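Local coordinates for putative fimbriae assembly chaperone (Salmonella typhimurium, PDB 2CO7), which probably acts as a periplasmic chaperone of the PapD type, folding and holding Saf fimbrial subunits before they are assembled into the fimbria, at residues D88-Q93 with I129-A134; E140-N145 with T161-N166. All blocks are in the same frame, centred on the assembly; numbering follows the deposited sequence.

Contact 1: D88-Q93 with I129-A134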
loop_
_atom_site.group_PDB
_atom_site.type_symbol
_atom_site.label_atom_id
_atom_site.label_comp_id
_atom_site.label_asym_id
_atom_site.label_seq_id
_atom_site.Cartn_x
_atom_site.Cartn_y
_atom_site.Cartn_z
ATOM N N ASP B 88 -1.409 -26.468 6.017
ATOM C CA ASP B 88 -2.412 -26.404 7.117
ATOM C C ASP B 88 -2.809 -24.973 7.491
ATOM O O ASP B 88 -3.487 -24.764 8.485
ATOM C CB ASP B 88 -1.898 -27.137 8.373
ATOM C CG ASP B 88 -0.771 -26.387 9.072
ATOM O OD1 ASP B 88 -0.117 -25.546 8.402
ATOM O OD2 ASP B 88 -0.530 -26.641 10.282
ATOM N N ARG B 89 -2.336 -24.000 6.725
ATOM C CA ARG B 89 -2.672 -22.605 6.962
ATOM C C ARG B 89 -2.426 -21.844 5.677
ATOM O O ARG B 89 -1.612 -22.280 4.828
ATOM C CB ARG B 89 -1.801 -22.032 8.101
ATOM C CG ARG B 89 -0.307 -22.061 7.795
ATOM C CD ARG B 89 0.527 -21.992 9.087
ATOM N NE ARG B 89 0.447 -23.237 9.857
ATOM C CZ ARG B 89 0.910 -23.413 11.097
ATOM N NH1 ARG B 89 0.812 -24.603 11.674
ATOM N NH2 ARG B 89 1.455 -22.410 11.782
ATOM N N GLU B 90 -3.096 -20.706 5.538
ATOM C CA GLU B 90 -2.789 -19.755 4.448
ATOM C C GLU B 90 -1.370 -19.184 4.535
ATOM O O GLU B 90 -0.752 -19.146 5.602
ATOM C CB GLU B 90 -3.764 -18.572 4.495
ATOM C CG GLU B 90 -5.211 -18.989 4.168
ATOM C CD GLU B 90 -6.138 -17.810 4.000
ATOM O OE1 GLU B 90 -5.986 -16.825 4.740
ATOM O OE2 GLU B 90 -7.051 -17.883 3.146
ATOM N N THR B 91 -0.894 -18.694 3.395
ATOM C CA THR B 91 0.390 -18.036 3.253
ATOM C C THR B 91 0.118 -16.790 2.438
ATOM O O THR B 91 -0.513 -16.858 1.384
ATOM C CB THR B 91 1.445 -18.896 2.505
ATOM O OG1 THR B 91 1.750 -20.073 3.265
ATOM C CG2 THR B 91 2.754 -18.085 2.325
ATOM N N LEU B 92 0.563 -15.653 2.954
ATOM C CA LEU B 92 0.285 -14.378 2.321
ATOM C C LEU B 92 1.477 -13.946 1.481
ATOM O O LEU B 92 2.633 -14.124 1.894
ATOM C CB LEU B 92 -0.012 -13.316 3.388
ATOM C CG LEU B 92 -0.462 -12.009 2.706
ATOM C CD1 LEU B 92 -1.713 -11.392 3.359
ATOM C CD2 LEU B 92 0.673 -11.045 2.667
ATOM N N GLN B 93 1.188 -13.407 0.304
ATOM C CA GLN B 93 2.178 -12.721 -0.538
ATOM C C GLN B 93 1.568 -11.351 -0.930
ATOM O O GLN B 93 0.397 -11.050 -0.616
ATOM C CB GLN B 93 2.382 -13.531 -1.848
ATOM C CG GLN B 93 3.132 -14.796 -1.802
ATOM C CD GLN B 93 2.393 -15.982 -1.199
ATOM O OE1 GLN B 93 3.027 -16.874 -0.735
ATOM N NE2 GLN B 93 1.059 -16.000 -1.256
ATOM N N ILE B 129 -3.299 -14.197 -1.462
ATOM C CA ILE B 129 -3.432 -15.108 -0.317
ATOM C C ILE B 129 -3.557 -16.511 -0.817
ATOM O O ILE B 129 -4.558 -16.862 -1.477
ATOM C CB ILE B 129 -4.582 -14.708 0.652
ATOM C CG1 ILE B 129 -4.396 -13.248 1.149
ATOM C CG2 ILE B 129 -4.652 -15.655 1.896
ATOM C CD1 ILE B 129 -5.643 -12.623 1.905
ATOM N N PHE B 130 -2.546 -17.318 -0.462
ATOM C CA PHE B 130 -2.534 -18.705 -0.873
ATOM C C PHE B 130 -3.309 -19.594 0.108
ATOM O O PHE B 130 -2.972 -19.624 1.277
ATOM C CB PHE B 130 -1.096 -19.203 -1.071
ATOM C CG PHE B 130 -1.029 -20.604 -1.582
ATOM C CD1 PHE B 130 -1.227 -20.869 -2.943
ATOM C CD2 PHE B 130 -0.753 -21.662 -0.711
ATOM C CE1 PHE B 130 -1.140 -22.233 -3.440
ATOM C CE2 PHE B 130 -0.659 -22.985 -1.176
ATOM C CZ PHE B 130 -0.861 -23.269 -2.547
ATOM N N ARG B 131 -4.317 -20.306 -0.384
ATOM C CA ARG B 131 -5.173 -21.156 0.454
ATOM C C ARG B 131 -5.037 -22.639 0.041
ATOM O O ARG B 131 -5.558 -23.085 -1.034
ATOM C CB ARG B 131 -6.628 -20.669 0.384
ATOM C CG ARG B 131 -7.573 -21.391 1.387
ATOM C CD ARG B 131 -8.924 -20.780 1.379
ATOM N NE ARG B 131 -8.842 -19.363 1.786
ATOM C CZ ARG B 131 -9.801 -18.470 1.605
ATOM N NH1 ARG B 131 -10.966 -18.815 1.028
ATOM N NH2 ARG B 131 -9.594 -17.226 2.003
ATOM N N PRO B 132 -4.322 -23.411 0.877
ATOM C CA PRO B 132 -4.202 -24.854 0.678
ATOM C C PRO B 132 -5.581 -25.490 0.535
ATOM O O PRO B 132 -6.559 -24.997 1.101
ATOM C CB PRO B 132 -3.481 -25.328 1.946
ATOM C CG PRO B 132 -2.685 -24.118 2.366
ATOM C CD PRO B 132 -3.562 -22.962 2.068
ATOM N N ASP B 133 -5.649 -26.581 -0.221
ATOM C CA ASP B 133 -6.927 -27.220 -0.513
ATOM C C ASP B 133 -7.579 -27.786 0.761
ATOM O O ASP B 133 -8.805 -27.819 0.880
ATOM C CB ASP B 133 -6.716 -28.304 -1.576
ATOM C CG ASP B 133 -7.998 -28.655 -2.337
ATOM O OD1 ASP B 133 -8.404 -29.843 -2.304
ATOM O OD2 ASP B 133 -8.601 -27.746 -2.940
ATOM N N ALA B 134 -6.763 -28.190 1.724
ATOM C CA ALA B 134 -7.271 -28.704 3.004
ATOM C C ALA B 134 -7.678 -27.621 3.996
ATOM O O ALA B 134 -8.178 -27.932 5.089
ATOM C CB ALA B 134 -6.262 -29.673 3.639
#

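Contact 2: E140-N145 with T161-N166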
loop_
_atom_site.group_PDB
_atom_site.type_symbol
_atom_site.label_atom_id
_atom_site.label_comp_id
_atom_site.label_asym_id
_atom_site.label_seq_id
_atom_site.Cartn_x
_atom_site.Cartn_y
_atom_site.Cartn_z
ATOM N N GLU B 140 -14.495 -15.668 7.088
ATOM C CA GLU B 140 -15.691 -15.174 7.760
ATOM C C GLU B 140 -16.529 -16.294 8.389
ATOM O O GLU B 140 -17.215 -16.049 9.379
ATOM C CB GLU B 140 -16.510 -14.245 6.860
ATOM C CG GLU B 140 -17.312 -14.935 5.778
ATOM C CD GLU B 140 -18.082 -13.968 4.857
ATOM O OE1 GLU B 140 -18.428 -12.831 5.259
ATOM O OE2 GLU B 140 -18.381 -14.386 3.720
ATOM N N ASP B 141 -16.418 -17.516 7.857
ATOM C CA ASP B 141 -17.041 -18.689 8.446
ATOM C C ASP B 141 -16.609 -18.943 9.885
ATOM O O ASP B 141 -17.388 -19.465 10.660
ATOM C CB ASP B 141 -16.720 -19.920 7.612
ATOM C CG ASP B 141 -17.406 -19.921 6.264
ATOM O OD1 ASP B 141 -16.936 -20.689 5.378
ATOM O OD2 ASP B 141 -18.428 -19.178 6.094
ATOM N N VAL B 142 -15.358 -18.595 10.201
ATOM C CA VAL B 142 -14.738 -18.892 11.509
ATOM C C VAL B 142 -14.267 -17.650 12.264
ATOM O O VAL B 142 -13.577 -17.781 13.293
ATOM C CB VAL B 142 -13.570 -19.963 11.416
ATOM C CG1 VAL B 142 -14.134 -21.349 11.014
ATOM C CG2 VAL B 142 -12.474 -19.558 10.428
ATOM N N ALA B 143 -14.624 -16.457 11.780
ATOM C CA ALA B 143 -14.142 -15.187 12.370
ATOM C C ALA B 143 -14.699 -14.918 13.779
ATOM O O ALA B 143 -14.104 -14.147 14.553
ATOM C CB ALA B 143 -14.420 -13.993 11.436
ATOM N N GLY B 144 -15.812 -15.575 14.120
ATOM C CA GLY B 144 -16.363 -15.560 15.477
ATOM C C GLY B 144 -15.512 -16.352 16.465
ATOM O O GLY B 144 -15.830 -16.405 17.662
ATOM N N ASN B 145 -14.434 -16.978 15.982
ATOM C CA ASN B 145 -13.538 -17.700 16.887
ATOM C C ASN B 145 -12.344 -16.920 17.363
ATOM O O ASN B 145 -11.535 -17.447 18.122
ATOM C CB ASN B 145 -13.125 -19.024 16.295
ATOM C CG ASN B 145 -14.278 -19.980 16.229
ATOM O OD1 ASN B 145 -15.311 -19.781 16.890
ATOM N ND2 ASN B 145 -14.126 -21.016 15.441
ATOM N N THR B 161 -7.288 -19.732 13.999
ATOM C CA THR B 161 -7.729 -20.325 12.733
ATOM C C THR B 161 -6.592 -20.352 11.730
ATOM O O THR B 161 -5.612 -19.633 11.918
ATOM C CB THR B 161 -8.920 -19.502 12.089
ATOM O OG1 THR B 161 -8.431 -18.369 11.377
ATOM C CG2 THR B 161 -9.929 -19.044 13.147
ATOM N N PRO B 162 -6.719 -21.179 10.668
ATOM C CA PRO B 162 -5.749 -21.208 9.566
ATOM C C PRO B 162 -5.753 -20.033 8.602
ATOM O O PRO B 162 -4.993 -20.082 7.634
ATOM C CB PRO B 162 -6.100 -22.498 8.804
ATOM C CG PRO B 162 -7.553 -22.765 9.158
ATOM C CD PRO B 162 -7.776 -22.205 10.526
ATOM N N PHE B 163 -6.529 -18.973 8.875
ATOM C CA PHE B 163 -6.720 -17.892 7.905
ATOM C C PHE B 163 -6.030 -16.618 8.298
ATOM O O PHE B 163 -5.976 -16.305 9.480
ATOM C CB PHE B 163 -8.210 -17.555 7.742
ATOM C CG PHE B 163 -9.032 -18.686 7.185
ATOM C CD1 PHE B 163 -9.706 -19.557 8.055
ATOM C CD2 PHE B 163 -9.078 -18.938 5.827
ATOM C CE1 PHE B 163 -10.451 -20.618 7.561
ATOM C CE2 PHE B 163 -9.840 -19.994 5.313
ATOM C CZ PHE B 163 -10.522 -20.844 6.192
ATOM N N TYR B 164 -5.576 -15.833 7.309
ATOM C CA TYR B 164 -5.366 -14.420 7.584
ATOM C C TYR B 164 -6.693 -13.753 7.865
ATOM O O TYR B 164 -7.646 -13.922 7.103
ATOM C CB TYR B 164 -4.676 -13.675 6.422
ATOM C CG TYR B 164 -3.262 -14.146 6.269
ATOM C CD1 TYR B 164 -2.212 -13.446 6.847
ATOM C CD2 TYR B 164 -2.983 -15.339 5.595
ATOM C CE1 TYR B 164 -0.900 -13.905 6.733
ATOM C CE2 TYR B 164 -1.653 -15.804 5.464
ATOM C CZ TYR B 164 -0.640 -15.095 6.046
ATOM O OH TYR B 164 0.659 -15.520 5.918
ATOM N N MET B 165 -6.711 -12.930 8.913
ATOM C CA MET B 165 -7.937 -12.259 9.360
ATOM C C MET B 165 -7.749 -10.766 9.103
ATOM O O MET B 165 -6.994 -10.079 9.792
ATOM C CB MET B 165 -8.183 -12.554 10.856
ATOM C CG MET B 165 -8.715 -13.953 11.124
ATOM S SD MET B 165 -10.456 -14.093 10.571
ATOM C CE MET B 165 -10.763 -15.861 10.775
ATOM N N ASN B 166 -8.403 -10.284 8.063
ATOM C CA ASN B 166 -8.203 -8.931 7.628
ATOM C C ASN B 166 -9.349 -8.152 8.226
ATOM O O ASN B 166 -10.439 -8.132 7.674
ATOM C CB ASN B 166 -8.179 -8.912 6.095
ATOM C CG ASN B 166 -6.998 -9.689 5.557
ATOM O OD1 ASN B 166 -5.833 -9.313 5.787
ATOM N ND2 ASN B 166 -7.275 -10.810 4.886
#

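Contact 1: D88-Q93 with I129-A134
Glu90, just ahead of strand 91-100, and Arg131, at the end of strand 116-131, run side by side and join in the salt bridge that dominates this contact. A single carboxylate oxygen does the work: Glu90 OE2 takes Arg131 NE at 2.7 Å and Arg131 NH2 at 2.9 Å, a side-on grip by two nitrogens on one atom. The carboxylate and guanidinium planes lie 21° apart, so the groups are almost coplanar. The Glu90 chain runs extended beyond CG, whereas Arg131 bends at chi3 (-61°), which turns its NE edge to the acid. The other oxygen, Glu90 OE1, is bonded to the backbone N of Tyr164, and Arg131 NH2 has a second acid in Asp208; the pair is thus buried but well supplied with partners, which should favour the charged forms.

Backbone bonds join Thr91 and Phe130, a hydrogen-bonded antiparallel pair: Phe130 N to Thr91 O is 2.8 Å, Thr91 N to Phe130 O is 3.1 Å. Phe130 O also receives a CA-H...O contact from Glu90 CA, at 3.2 Å.

The apolar contact is that of Ile129 CG1 with Leu92 CD1, at 3.9 Å. Two further carbons pack on oxygens: Ile129 CG2 lies 3.4 Å from Glu90 OE1, and beyond the strand end Pro132 CG rests 3.3 Å from Arg89 O.

Strands 91-100 and 116-131 are neighbours in the sheet of the immunoglobulin-like N-terminal domain; strand 20-24 flanks 116-131 on its other edge, and Phe59 of strand 59-68 packs on Phe130.

Contact 2: E140-N145 with T161-N166
Val142, in the short, weakly bonded helical turn, reaches into the 161-166 loop with one methyl. Its CB already lies 4.1 Å from Thr161 CG2. From there CG2 does most of the touching: placed between the backbone N and the carbonyl carbon, it comes to 3.8 Å from Thr161 CG2 and meets the Phe163 ring obliquely, 3.6 Å from CD1 and 3.7 Å from CE1. The two side chains cross at about a right angle. The same methyl also reaches Met165 CE, at 4.1 Å.

Met165 fills in beside it. Bent at chi2 (-72°), its chain brings CE to 3.8 Å from Ala143 CA and lays SD against Ala143 CB. Thr161 opens the loop with an ST turn: Phe163 N donates to Thr161 OG1 at 3.2 Å with an N-H...O angle of 162°. OG1 is engaged by Phe163 N and by Asn159 OD1, while the CG2 methyl meets Val142.

The contact packs the turn that follows strand 116-131 on a loop of the C-terminal PapD-like domain, between strands 154-159 and 167-168. Pro139 touches Phe163 and Met165, Val205 of strand 201-205 packs on both Ala143 and Met165, and Phe163 extends to Arg131 of strand 116-131.

Both contacts are largely buried, though contact 2 includes a partly exposed valine and an exposed asparagine at its margin. Contact 1 belongs to the N-terminal domain's sheet and combines strand pairing with a charged pair; contact 2, a helix turn on a loop, is held across its segments by van der Waals contacts, chiefly of apolar groups. They share no element, but helix 139-142 follows strand 116-131 in the chain, and the two contacts touch through Glu90. Glu90 N lies 2.9 Å from Pro162 O, and Phe163 CA is 3.4 Å from Glu90 OE1. Glu90 ties the N-terminal domain's strand end to the 161-166 loop of the C-terminal domain, which puts both contacts at the junction of the two domains.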